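Local structure of putative poly(3-hydroxybutyrate) depolymerase LpqC (Bordetella parapertussis 12822, 3D0K) at residues H81-V86 with L283-R288; H115-T120 with V124-A129; A129-R132 with I136-C139; C280-L283 with M289-A292. The protein probably hydrolyses ester bonds, as a putative poly(3-hydroxybutyrate) depolymerase with an alpha/beta-hydrolase fold. One frame throughout, in Å; residues are numbered along the deposited sequence.

Contact 1 (H81-V86 with L283-R288)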
loop_
_atom_site.group_PDB
_atom_site.type_symbol
_atom_site.label_atom_id
_atom_site.label_comp_id
_atom_site.label_asym_id
_atom_site.label_seq_id
_atom_site.Cartn_x
_atom_site.Cartn_y
_atom_site.Cartn_z
ATOM N N HIS A 81 -15.519 5.593 -12.179
ATOM C CA HIS A 81 -14.329 5.876 -12.948
ATOM C C HIS A 81 -13.832 4.757 -13.824
ATOM O O HIS A 81 -12.853 4.970 -14.556
ATOM C CB HIS A 81 -13.209 6.370 -12.016
ATOM C CG HIS A 81 -13.590 7.571 -11.223
ATOM N ND1 HIS A 81 -13.750 8.809 -11.803
ATOM C CD2 HIS A 81 -13.873 7.724 -9.910
ATOM C CE1 HIS A 81 -14.117 9.674 -10.879
ATOM N NE2 HIS A 81 -14.176 9.050 -9.717
ATOM N N LYS A 82 -14.492 3.584 -13.773
ATOM C CA LYS A 82 -14.080 2.387 -14.561
ATOM C C LYS A 82 -12.646 1.960 -14.171
ATOM O O LYS A 82 -11.747 1.949 -14.983
ATOM C CB LYS A 82 -14.224 2.626 -16.058
ATOM C CG LYS A 82 -15.638 3.114 -16.489
ATOM C CD LYS A 82 -16.696 2.223 -15.893
ATOM C CE LYS A 82 -18.104 2.681 -16.324
ATOM N NZ LYS A 82 -19.071 2.231 -15.276
ATOM N N LEU A 83 -12.473 1.615 -12.910
ATOM C CA LEU A 83 -11.187 1.190 -12.403
ATOM C C LEU A 83 -11.238 -0.302 -12.180
ATOM O O LEU A 83 -12.237 -0.792 -11.655
ATOM C CB LEU A 83 -10.960 1.817 -11.016
ATOM C CG LEU A 83 -11.272 3.326 -10.936
ATOM C CD1 LEU A 83 -11.242 3.800 -9.491
ATOM C CD2 LEU A 83 -10.268 4.085 -11.815
ATOM N N LEU A 84 -10.118 -0.996 -12.431
ATOM C CA LEU A 84 -10.009 -2.394 -12.029
ATOM C C LEU A 84 -9.428 -2.455 -10.600
ATOM O O LEU A 84 -8.353 -1.940 -10.344
ATOM C CB LEU A 84 -9.092 -3.122 -12.996
ATOM C CG LEU A 84 -8.865 -4.614 -12.665
ATOM C CD1 LEU A 84 -10.185 -5.404 -12.841
ATOM C CD2 LEU A 84 -7.717 -5.156 -13.582
ATOM N N ILE A 85 -10.163 -3.031 -9.664
ATOM C CA ILE A 85 -9.690 -3.093 -8.270
ATOM C C ILE A 85 -9.060 -4.430 -7.951
ATOM O O ILE A 85 -9.681 -5.467 -8.201
ATOM C CB ILE A 85 -10.875 -2.849 -7.268
ATOM C CG1 ILE A 85 -11.599 -1.527 -7.599
ATOM C CG2 ILE A 85 -10.340 -2.858 -5.780
ATOM C CD1 ILE A 85 -10.719 -0.248 -7.707
ATOM N N VAL A 86 -7.819 -4.423 -7.436
ATOM C CA VAL A 86 -7.141 -5.661 -7.068
ATOM C C VAL A 86 -6.640 -5.507 -5.649
ATOM O O VAL A 86 -5.790 -4.621 -5.376
ATOM C CB VAL A 86 -5.903 -5.915 -7.978
ATOM C CG1 VAL A 86 -5.136 -7.129 -7.532
ATOM C CG2 VAL A 86 -6.344 -6.070 -9.473
ATOM N N LEU A 283 -9.349 12.184 -4.379
ATOM C CA LEU A 283 -8.169 12.955 -4.648
ATOM C C LEU A 283 -7.558 12.538 -5.998
ATOM O O LEU A 283 -7.157 13.395 -6.791
ATOM C CB LEU A 283 -7.151 12.772 -3.509
ATOM C CG LEU A 283 -7.464 13.527 -2.239
ATOM C CD1 LEU A 283 -6.615 12.893 -1.098
ATOM C CD2 LEU A 283 -7.253 15.083 -2.436
ATOM N N TRP A 284 -7.541 11.227 -6.267
ATOM C CA TRP A 284 -6.922 10.673 -7.460
ATOM C C TRP A 284 -7.787 10.842 -8.692
ATOM O O TRP A 284 -7.290 11.115 -9.784
ATOM C CB TRP A 284 -6.700 9.162 -7.272
ATOM C CG TRP A 284 -5.470 8.798 -6.521
ATOM C CD1 TRP A 284 -4.381 9.605 -6.256
ATOM C CD2 TRP A 284 -5.168 7.518 -5.988
ATOM N NE1 TRP A 284 -3.426 8.884 -5.563
ATOM C CE2 TRP A 284 -3.879 7.597 -5.397
ATOM C CE3 TRP A 284 -5.859 6.278 -5.962
ATOM C CZ2 TRP A 284 -3.244 6.474 -4.823
ATOM C CZ3 TRP A 284 -5.240 5.180 -5.316
ATOM C CH2 TRP A 284 -3.949 5.284 -4.784
ATOM N N PHE A 285 -9.072 10.610 -8.547
ATOM C CA PHE A 285 -9.904 10.554 -9.742
ATOM C C PHE A 285 -10.877 11.682 -9.927
ATOM O O PHE A 285 -11.279 11.937 -11.045
ATOM C CB PHE A 285 -10.579 9.203 -9.860
ATOM C CG PHE A 285 -9.598 8.077 -9.864
ATOM C CD1 PHE A 285 -8.686 7.922 -10.921
ATOM C CD2 PHE A 285 -9.511 7.231 -8.775
ATOM C CE1 PHE A 285 -7.741 6.911 -10.903
ATOM C CE2 PHE A 285 -8.553 6.190 -8.741
ATOM C CZ PHE A 285 -7.664 6.021 -9.810
ATOM N N ASP A 286 -11.252 12.358 -8.843
ATOM C CA ASP A 286 -11.982 13.640 -8.965
ATOM C C ASP A 286 -11.091 14.876 -8.845
ATOM O O ASP A 286 -11.561 16.005 -9.040
ATOM C CB ASP A 286 -13.079 13.741 -7.911
ATOM C CG ASP A 286 -14.198 12.770 -8.150
ATOM O OD1 ASP A 286 -14.259 12.223 -9.263
ATOM O OD2 ASP A 286 -15.050 12.598 -7.248
ATOM N N GLY A 287 -9.836 14.677 -8.466
ATOM C CA GLY A 287 -8.878 15.756 -8.319
ATOM C C GLY A 287 -9.199 16.719 -7.190
ATOM O O GLY A 287 -8.894 17.897 -7.271
ATOM N N ARG A 288 -9.838 16.232 -6.142
ATOM C CA ARG A 288 -10.335 17.126 -5.120
ATOM C C ARG A 288 -10.482 16.411 -3.790
ATOM O O ARG A 288 -10.670 15.198 -3.726
ATOM C CB ARG A 288 -11.673 17.684 -5.568
ATOM C CG ARG A 288 -12.800 16.675 -5.599
ATOM C CD ARG A 288 -13.979 17.254 -6.337
ATOM N NE ARG A 288 -14.633 18.257 -5.518
ATOM C CZ ARG A 288 -15.581 17.993 -4.634
ATOM N NH1 ARG A 288 -16.111 18.976 -3.918
ATOM N NH2 ARG A 288 -16.005 16.749 -4.452
HETATM O O HOH W 1 -14.213 9.618 -6.588
#
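D286 OD2 is held by two partners, R80 NH1 in a salt bridge and water 1, which also reaches H81 NE2. The salt bridge is the stronger tie. The water gives OD2 a weak hydrogen bond, and its oxygen is 3.2 Å from H81 NE2. The water therefore links the imidazole to the carboxylate. The other carboxylate oxygen, D286 OD1, lies at the edge of the H81 ring, near its plane, and is 3.0 Å from H81 CE1. The ring and carboxylate planes are 64° apart.

The face of the same ring meets carbon. F285 CB stands over its centre, 3.5 Å from the centroid of the H81 ring, in a CH-pi contact. The H81 and F285 rings themselves lie obliquely to each other. In the alpha/beta-hydrolase fold this joins two helices on one side of the central sheet. Helix 75-81 leads into strand 84-89, and helix 273-286 follows the last strand. H81 is the end of the first helix, and K82 leaves it with positive phi.

The L83 side chain has CG anti to the carbonyl carbon (chi1 -47°), which turns the isobutyl group toward helix 273-286, where its two methyls meet F285. CD2 sits over one face, 3.9 Å from the centroid of the F285 ring, off-centre and nearer its rim. CD1 comes 3.7 Å from F285 CE2. W284 CB lies against the opposite face of that ring. V57 of the sheet and the ring of Y143 also pack on F285.

Contact 2 (H115-T120 with V124-A129)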
loop_
_atom_site.group_PDB
_atom_site.type_symbol
_atom_site.label_atom_id
_atom_site.label_comp_id
_atom_site.label_asym_id
_atom_site.label_seq_id
_atom_site.Cartn_x
_atom_site.Cartn_y
_atom_site.Cartn_z
ATOM N N HIS A 115 16.654 -11.676 -0.010
ATOM C CA HIS A 115 16.766 -10.750 -1.130
ATOM C C HIS A 115 15.450 -10.003 -1.322
ATOM O O HIS A 115 14.381 -10.570 -1.120
ATOM C CB HIS A 115 17.178 -11.430 -2.452
ATOM C CG HIS A 115 17.558 -10.429 -3.502
ATOM N ND1 HIS A 115 16.622 -9.648 -4.165
ATOM C CD2 HIS A 115 18.774 -10.012 -3.940
ATOM C CE1 HIS A 115 17.245 -8.821 -4.987
ATOM N NE2 HIS A 115 18.549 -9.023 -4.872
ATOM N N VAL A 116 15.535 -8.732 -1.702
ATOM C CA VAL A 116 14.328 -7.897 -1.787
ATOM C C VAL A 116 13.294 -8.426 -2.782
ATOM O O VAL A 116 12.111 -8.134 -2.650
ATOM C CB VAL A 116 14.626 -6.364 -2.066
ATOM C CG1 VAL A 116 15.247 -5.695 -0.876
ATOM C CG2 VAL A 116 15.462 -6.196 -3.330
ATOM N N ASP A 117 13.687 -9.217 -3.777
ATOM C CA ASP A 117 12.612 -9.690 -4.633
ATOM C C ASP A 117 11.845 -10.856 -4.047
ATOM O O ASP A 117 10.825 -11.274 -4.582
ATOM C CB ASP A 117 13.015 -9.914 -6.087
ATOM C CG ASP A 117 14.393 -10.331 -6.246
ATOM O OD1 ASP A 117 14.762 -11.459 -5.772
ATOM O OD2 ASP A 117 15.122 -9.520 -6.886
ATOM N N GLY A 118 12.294 -11.319 -2.886
ATOM C CA GLY A 118 11.574 -12.355 -2.159
ATOM C C GLY A 118 10.628 -11.796 -1.105
ATOM O O GLY A 118 9.890 -12.561 -0.454
ATOM N N TRP A 119 10.674 -10.487 -0.890
ATOM C CA TRP A 119 9.829 -9.887 0.157
ATOM C C TRP A 119 8.377 -9.891 -0.297
ATOM O O TRP A 119 8.086 -9.928 -1.503
ATOM C CB TRP A 119 10.279 -8.455 0.533
ATOM C CG TRP A 119 11.683 -8.336 1.108
ATOM C CD1 TRP A 119 12.657 -9.315 1.168
ATOM C CD2 TRP A 119 12.255 -7.170 1.677
ATOM N NE1 TRP A 119 13.798 -8.803 1.745
ATOM C CE2 TRP A 119 13.573 -7.496 2.080
ATOM C CE3 TRP A 119 11.770 -5.871 1.917
ATOM C CZ2 TRP A 119 14.413 -6.568 2.689
ATOM C CZ3 TRP A 119 12.624 -4.932 2.524
ATOM C CH2 TRP A 119 13.924 -5.290 2.893
ATOM N N THR A 120 7.459 -9.886 0.676
ATOM C CA THR A 120 6.009 -9.901 0.391
ATOM C C THR A 120 5.675 -8.727 -0.565
ATOM O O THR A 120 4.833 -8.866 -1.467
ATOM C CB THR A 120 5.187 -9.754 1.688
ATOM O OG1 THR A 120 5.759 -10.566 2.717
ATOM C CG2 THR A 120 3.663 -10.172 1.452
ATOM N N VAL A 124 3.432 -7.586 -5.418
ATOM C CA VAL A 124 2.532 -6.612 -6.131
ATOM C C VAL A 124 2.924 -6.463 -7.604
ATOM O O VAL A 124 2.102 -6.700 -8.501
ATOM C CB VAL A 124 2.449 -5.250 -5.421
ATOM C CG1 VAL A 124 1.593 -4.209 -6.265
ATOM C CG2 VAL A 124 1.874 -5.446 -4.045
ATOM N N ALA A 125 4.171 -6.104 -7.866
ATOM C CA ALA A 125 4.630 -6.008 -9.251
ATOM C C ALA A 125 4.461 -7.301 -10.074
ATOM O O ALA A 125 4.134 -7.238 -11.288
ATOM C CB ALA A 125 6.063 -5.467 -9.322
ATOM N N ARG A 126 4.667 -8.457 -9.444
ATOM C CA ARG A 126 4.538 -9.732 -10.172
ATOM C C ARG A 126 3.092 -9.964 -10.609
ATOM O O ARG A 126 2.825 -10.385 -11.758
ATOM C CB ARG A 126 5.028 -10.908 -9.331
ATOM C CG ARG A 126 6.466 -10.790 -8.883
ATOM C CD ARG A 126 6.934 -12.104 -8.266
ATOM N NE ARG A 126 8.386 -12.158 -8.166
ATOM C CZ ARG A 126 9.061 -12.103 -7.021
ATOM N NH1 ARG A 126 8.417 -11.987 -5.860
ATOM N NH2 ARG A 126 10.383 -12.176 -7.037
ATOM N N VAL A 127 2.158 -9.680 -9.700
ATOM C CA VAL A 127 0.753 -9.820 -10.010
ATOM C C VAL A 127 0.416 -8.874 -11.151
ATOM O O VAL A 127 -0.256 -9.298 -12.107
ATOM C CB VAL A 127 -0.170 -9.518 -8.787
ATOM C CG1 VAL A 127 -1.643 -9.344 -9.253
ATOM C CG2 VAL A 127 -0.028 -10.641 -7.748
ATOM N N LEU A 128 0.916 -7.624 -11.076
ATOM C CA LEU A 128 0.676 -6.642 -12.182
ATOM C C LEU A 128 1.200 -7.164 -13.522
ATOM O O LEU A 128 0.545 -7.020 -14.560
ATOM C CB LEU A 128 1.268 -5.243 -11.869
ATOM C CG LEU A 128 0.584 -4.475 -10.695
ATOM C CD1 LEU A 128 1.410 -3.248 -10.222
ATOM C CD2 LEU A 128 -0.850 -4.065 -11.066
ATOM N N ALA A 129 2.374 -7.788 -13.510
ATOM C CA ALA A 129 2.965 -8.269 -14.787
ATOM C C ALA A 129 2.069 -9.380 -15.379
ATOM O O ALA A 129 1.931 -9.524 -16.613
ATOM C CB ALA A 129 4.355 -8.814 -14.514
#
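R126 reaches from helix 122-133 to the backbone of D117, in the loop before that helix. The helix is one of those flanking the alpha/beta-hydrolase sheet, between strands 84-89 and 142-147 along the chain. The R126 side chain begins with CG beside the backbone N (chi1 -58°) and then runs extended from CG to NE. This carries the guanidinium across to the loop. Both end nitrogens give hydrogen bonds to one acceptor: D117 O is 2.7 Å from R126 NH2 and 2.8 Å from R126 NH1. Both bonds are bent, as expected when two nitrogens share one oxygen. The NH1 bond runs nearly along the C=O axis, while NH2 comes from above the carbonyl plane. R126 was modelled in two conformers; this grip is that of one of them. D31 adds a weak, long ion pair to NH1.

The D117 carboxylate is turned off from this grip. Its OD1 is 4.6 Å from R126 NH2, though D117 CB comes within 3.6 Å of that nitrogen. On the loop side, the H115 ring turns back to the backbone of D117. With CG anti to the backbone N (chi1 -168°), the ring edge faces D117 N, two residues on. H115 ND1 accepts a straight, in-plane bond from D117 N, 3.0 Å long.

Contact 3 (A129-R132 with I136-C139)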
loop_
_atom_site.group_PDB
_atom_site.type_symbol
_atom_site.label_atom_id
_atom_site.label_comp_id
_atom_site.label_asym_id
_atom_site.label_seq_id
_atom_site.Cartn_x
_atom_site.Cartn_y
_atom_site.Cartn_z
ATOM N N ALA A 129 2.374 -7.788 -13.510
ATOM C CA ALA A 129 2.965 -8.269 -14.787
ATOM C C ALA A 129 2.069 -9.380 -15.379
ATOM O O ALA A 129 1.931 -9.524 -16.613
ATOM C CB ALA A 129 4.355 -8.814 -14.514
ATOM N N ASN A 130 1.451 -10.165 -14.494
ATOM C CA ASN A 130 0.534 -11.172 -14.906
ATOM C C ASN A 130 -0.814 -10.686 -15.428
ATOM O O ASN A 130 -1.363 -11.298 -16.382
ATOM C CB ASN A 130 0.450 -12.293 -13.869
ATOM C CG ASN A 130 1.590 -13.290 -14.039
ATOM O OD1 ASN A 130 1.899 -13.693 -15.152
ATOM N ND2 ASN A 130 2.213 -13.673 -12.953
ATOM N N ILE A 131 -1.304 -9.598 -14.843
ATOM C CA ILE A 131 -2.519 -8.899 -15.325
ATOM C C ILE A 131 -2.248 -8.381 -16.728
ATOM O O ILE A 131 -3.075 -8.511 -17.635
ATOM C CB ILE A 131 -2.926 -7.757 -14.335
ATOM C CG1 ILE A 131 -3.406 -8.378 -13.013
ATOM C CG2 ILE A 131 -4.028 -6.820 -14.911
ATOM C CD1 ILE A 131 -3.815 -7.351 -11.934
ATOM N N ARG A 132 -1.060 -7.807 -16.906
ATOM C CA ARG A 132 -0.637 -7.378 -18.246
ATOM C C ARG A 132 -0.414 -8.506 -19.271
ATOM O O ARG A 132 -0.828 -8.369 -20.426
ATOM C CB ARG A 132 0.622 -6.521 -18.100
ATOM C CG ARG A 132 0.745 -5.353 -19.066
ATOM C CD ARG A 132 1.897 -4.473 -18.577
ATOM N NE ARG A 132 3.205 -5.116 -18.728
ATOM C CZ ARG A 132 4.210 -4.614 -19.450
ATOM N NH1 ARG A 132 4.072 -3.447 -20.093
ATOM N NH2 ARG A 132 5.356 -5.285 -19.535
ATOM N N ILE A 136 -5.501 -8.234 -19.580
ATOM C CA ILE A 136 -6.665 -7.729 -18.852
ATOM C C ILE A 136 -6.549 -6.196 -18.750
ATOM O O ILE A 136 -7.544 -5.461 -18.878
ATOM C CB ILE A 136 -6.793 -8.423 -17.465
ATOM C CG1 ILE A 136 -7.217 -9.898 -17.630
ATOM C CG2 ILE A 136 -7.750 -7.651 -16.541
ATOM C CD1 ILE A 136 -8.594 -10.117 -18.306
ATOM N N ALA A 137 -5.336 -5.711 -18.511
ATOM C CA ALA A 137 -5.119 -4.283 -18.384
ATOM C C ALA A 137 -3.740 -3.970 -18.863
ATOM O O ALA A 137 -2.817 -4.785 -18.665
ATOM C CB ALA A 137 -5.282 -3.847 -16.897
ATOM N N ASP A 138 -3.539 -2.804 -19.481
ATOM C CA ASP A 138 -2.167 -2.538 -19.885
ATOM C C ASP A 138 -1.251 -2.037 -18.765
ATOM O O ASP A 138 -0.039 -2.047 -18.937
ATOM C CB ASP A 138 -2.025 -1.735 -21.169
ATOM C CG ASP A 138 -2.838 -0.516 -21.165
ATOM O OD1 ASP A 138 -3.455 -0.222 -22.243
ATOM O OD2 ASP A 138 -2.854 0.140 -20.084
ATOM N N CYS A 139 -1.831 -1.681 -17.613
ATOM C CA CYS A 139 -1.052 -1.322 -16.416
ATOM C C CYS A 139 -0.083 -0.146 -16.659
ATOM O O CYS A 139 1.009 -0.096 -16.094
ATOM C CB CYS A 139 -0.334 -2.548 -15.839
ATOM S SG CYS A 139 -1.475 -3.802 -15.246
HETATM O O HOH W 2 -1.733 -6.123 -21.688
#
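The contact lies at the turn where helix 122-133 ends and the chain heads for strand 142-147. I131 O, in the last turns of the helix, accepts a hydrogen bond from I136 N at 3.1 Å. The donor lies nearly in line with the carbonyl bond. This bond joins residue i to i+5, one longer than the alpha-helical i+4, and holds the start of 136-139 against the helix end. A137 N is also buried here, but it has no partner in the model.

The CG2 branch of I131 packs on the inside of the turn. With chi1 at -68°, CG1 lies anti to the carbonyl carbon, and CG2, anti to the backbone N, is the branch turned to the returning chain. This one methyl meets A137 CB at 3.8 Å and C139 SG at 4.0 Å, with I136 CB slightly farther off. I131 also packs on V86, and I136 on L84, both of strand 84-89.

R132 works on the outer side. Its CA points a hydrogen at A137 O, a CA-H...O contact of 3.4 Å. The aliphatic CG and CD then pass D138 O, with R132 CD 3.1 Å from it. The bend at chi3 (69°) carries the guanidinium beyond, with no hydrogen bond to D138 O. Water 2 donates to R132 O at 2.7 Å and, weakly, to A137 O.

C139 takes positive phi shortly before strand 142-147, consistent with a turn into the sheet. Such a helix-to-strand return closes a beta-alpha-beta crossover, here from strand 84-89 through helix 122-133 to strand 142-147 in the alpha/beta-hydrolase fold.

Contact 4 (C280-L283 with M289-A292). With SO4 (sulfate ion), chain J.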
loop_
_atom_site.group_PDB
_atom_site.type_symbol
_atom_site.label_atom_id
_atom_site.label_comp_id
_atom_site.label_asym_id
_atom_site.label_seq_id
_atom_site.Cartn_x
_atom_site.Cartn_y
_atom_site.Cartn_z
ATOM N N CYS A 280 -9.257 8.978 -0.855
ATOM C CA CYS A 280 -8.166 8.711 -1.795
ATOM C C CYS A 280 -8.620 8.667 -3.262
ATOM O O CYS A 280 -7.938 9.201 -4.141
ATOM C CB CYS A 280 -7.446 7.406 -1.408
ATOM S SG CYS A 280 -5.904 7.228 -2.379
ATOM N N ALA A 281 -9.766 8.019 -3.493
ATOM C CA ALA A 281 -10.402 7.924 -4.803
ATOM C C ALA A 281 -10.788 9.301 -5.282
ATOM O O ALA A 281 -10.634 9.598 -6.464
ATOM C CB ALA A 281 -11.606 7.051 -4.731
ATOM N N SER A 282 -11.315 10.125 -4.366
ATOM C CA SER A 282 -11.676 11.495 -4.710
ATOM C C SER A 282 -10.441 12.319 -5.121
ATOM O O SER A 282 -10.481 13.065 -6.082
ATOM C CB SER A 282 -12.390 12.190 -3.520
ATOM O OG SER A 282 -12.784 13.519 -3.883
ATOM N N LEU A 283 -9.349 12.184 -4.379
ATOM C CA LEU A 283 -8.169 12.955 -4.648
ATOM C C LEU A 283 -7.558 12.538 -5.998
ATOM O O LEU A 283 -7.157 13.395 -6.791
ATOM C CB LEU A 283 -7.151 12.772 -3.509
ATOM C CG LEU A 283 -7.464 13.527 -2.239
ATOM C CD1 LEU A 283 -6.615 12.893 -1.098
ATOM C CD2 LEU A 283 -7.253 15.083 -2.436
HETATM N N MSE A 289 -10.407 17.186 -2.727
HETATM C CA MSE A 289 -10.812 16.716 -1.438
HETATM C C MSE A 289 -12.347 16.819 -1.339
HETATM O O MSE A 289 -12.950 17.846 -1.761
HETATM C CB MSE A 289 -10.077 17.533 -0.368
HETATM C CG MSE A 289 -10.439 17.250 1.051
HETATM SE SE MSE A 289 -9.561 15.589 1.696
HETATM C CE MSE A 289 -7.862 15.839 0.913
ATOM N N PRO A 290 -13.019 15.767 -0.831
ATOM C CA PRO A 290 -14.474 15.936 -0.612
ATOM C C PRO A 290 -14.764 17.147 0.285
ATOM O O PRO A 290 -13.927 17.528 1.119
ATOM C CB PRO A 290 -14.877 14.638 0.103
ATOM C CG PRO A 290 -13.873 13.655 -0.323
ATOM C CD PRO A 290 -12.570 14.425 -0.437
ATOM N N ASP A 291 -15.934 17.759 0.129
ATOM C CA ASP A 291 -16.233 18.915 0.964
ATOM C C ASP A 291 -16.642 18.505 2.407
ATOM O O ASP A 291 -16.832 17.314 2.692
ATOM C CB ASP A 291 -17.227 19.861 0.260
ATOM C CG ASP A 291 -18.617 19.270 0.094
ATOM O OD1 ASP A 291 -19.332 19.716 -0.850
ATOM O OD2 ASP A 291 -19.019 18.387 0.896
ATOM N N ALA A 292 -16.761 19.484 3.307
ATOM C CA ALA A 292 -17.022 19.203 4.723
ATOM C C ALA A 292 -18.270 18.347 4.938
ATOM O O ALA A 292 -18.262 17.455 5.790
ATOM C CB ALA A 292 -17.092 20.494 5.542
HETATM S S SO4 J . -16.706 22.968 1.947
HETATM O O1 SO4 J . -16.301 24.127 2.735
HETATM O O2 SO4 J . -15.516 22.165 1.676
HETATM O O3 SO4 J . -17.674 22.187 2.713
HETATM O O4 SO4 J . -17.319 23.397 0.687
#
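L283 of helix 273-286 packs against M289, a selenomethionine in the crystal, just after the chain has left that helix. The helix follows the last strand of the alpha/beta-hydrolase sheet, and the loop leads to the C-terminal helix 292-298. L283 CB makes no direct contact with the loop. CG is the first atom to do so, 3.9 Å from M289 CE. At the tip the two methyls share that same carbon: CD1 is 3.8 Å from M289 CE, and CD2 is tight at 3.5 Å. CD2 also lies beside M289 N. The M289 chain bends at chi2 and chi3, which folds CE back to L283. The two side chains extend side by side in one direction, and both also touch Q264 of strand 262-266.

S282 holds the other part of the loop. Its OG is anti to the backbone N (chi1 -178°) and touches P290 CD at 3.6 Å. The same OG hydrogen-bonds R288 O.

D291 takes the N-cap position of the next helix, with OD2 bonded to E294 N. A sulfate, probably from the crystallisation liquor, sits at this helix start, where A292 N donates to sulfate O3 at 2.9 Å.

Contact 1 joins chain regions almost 200 residues apart, and contacts 2 and 3 are nested inside the loop it closes. Contact 4 begins on helix 273-286, where the second segment of contact 1 lies. The four fall into two groups. Contacts 2 and 3 share helix 122-133 and A129, with centres 15 Å apart. Contacts 1 and 4 share helix 273-286 and L283, with centres 11 Å apart. The two helices pack on opposite faces of the sheet, and the centres of contacts 2 and 4 are about 30 Å apart. Strand 84-89 lies between the groups: V86 CG2 of contact 1 meets I131 CD1 of contact 3 at 3.8 Å.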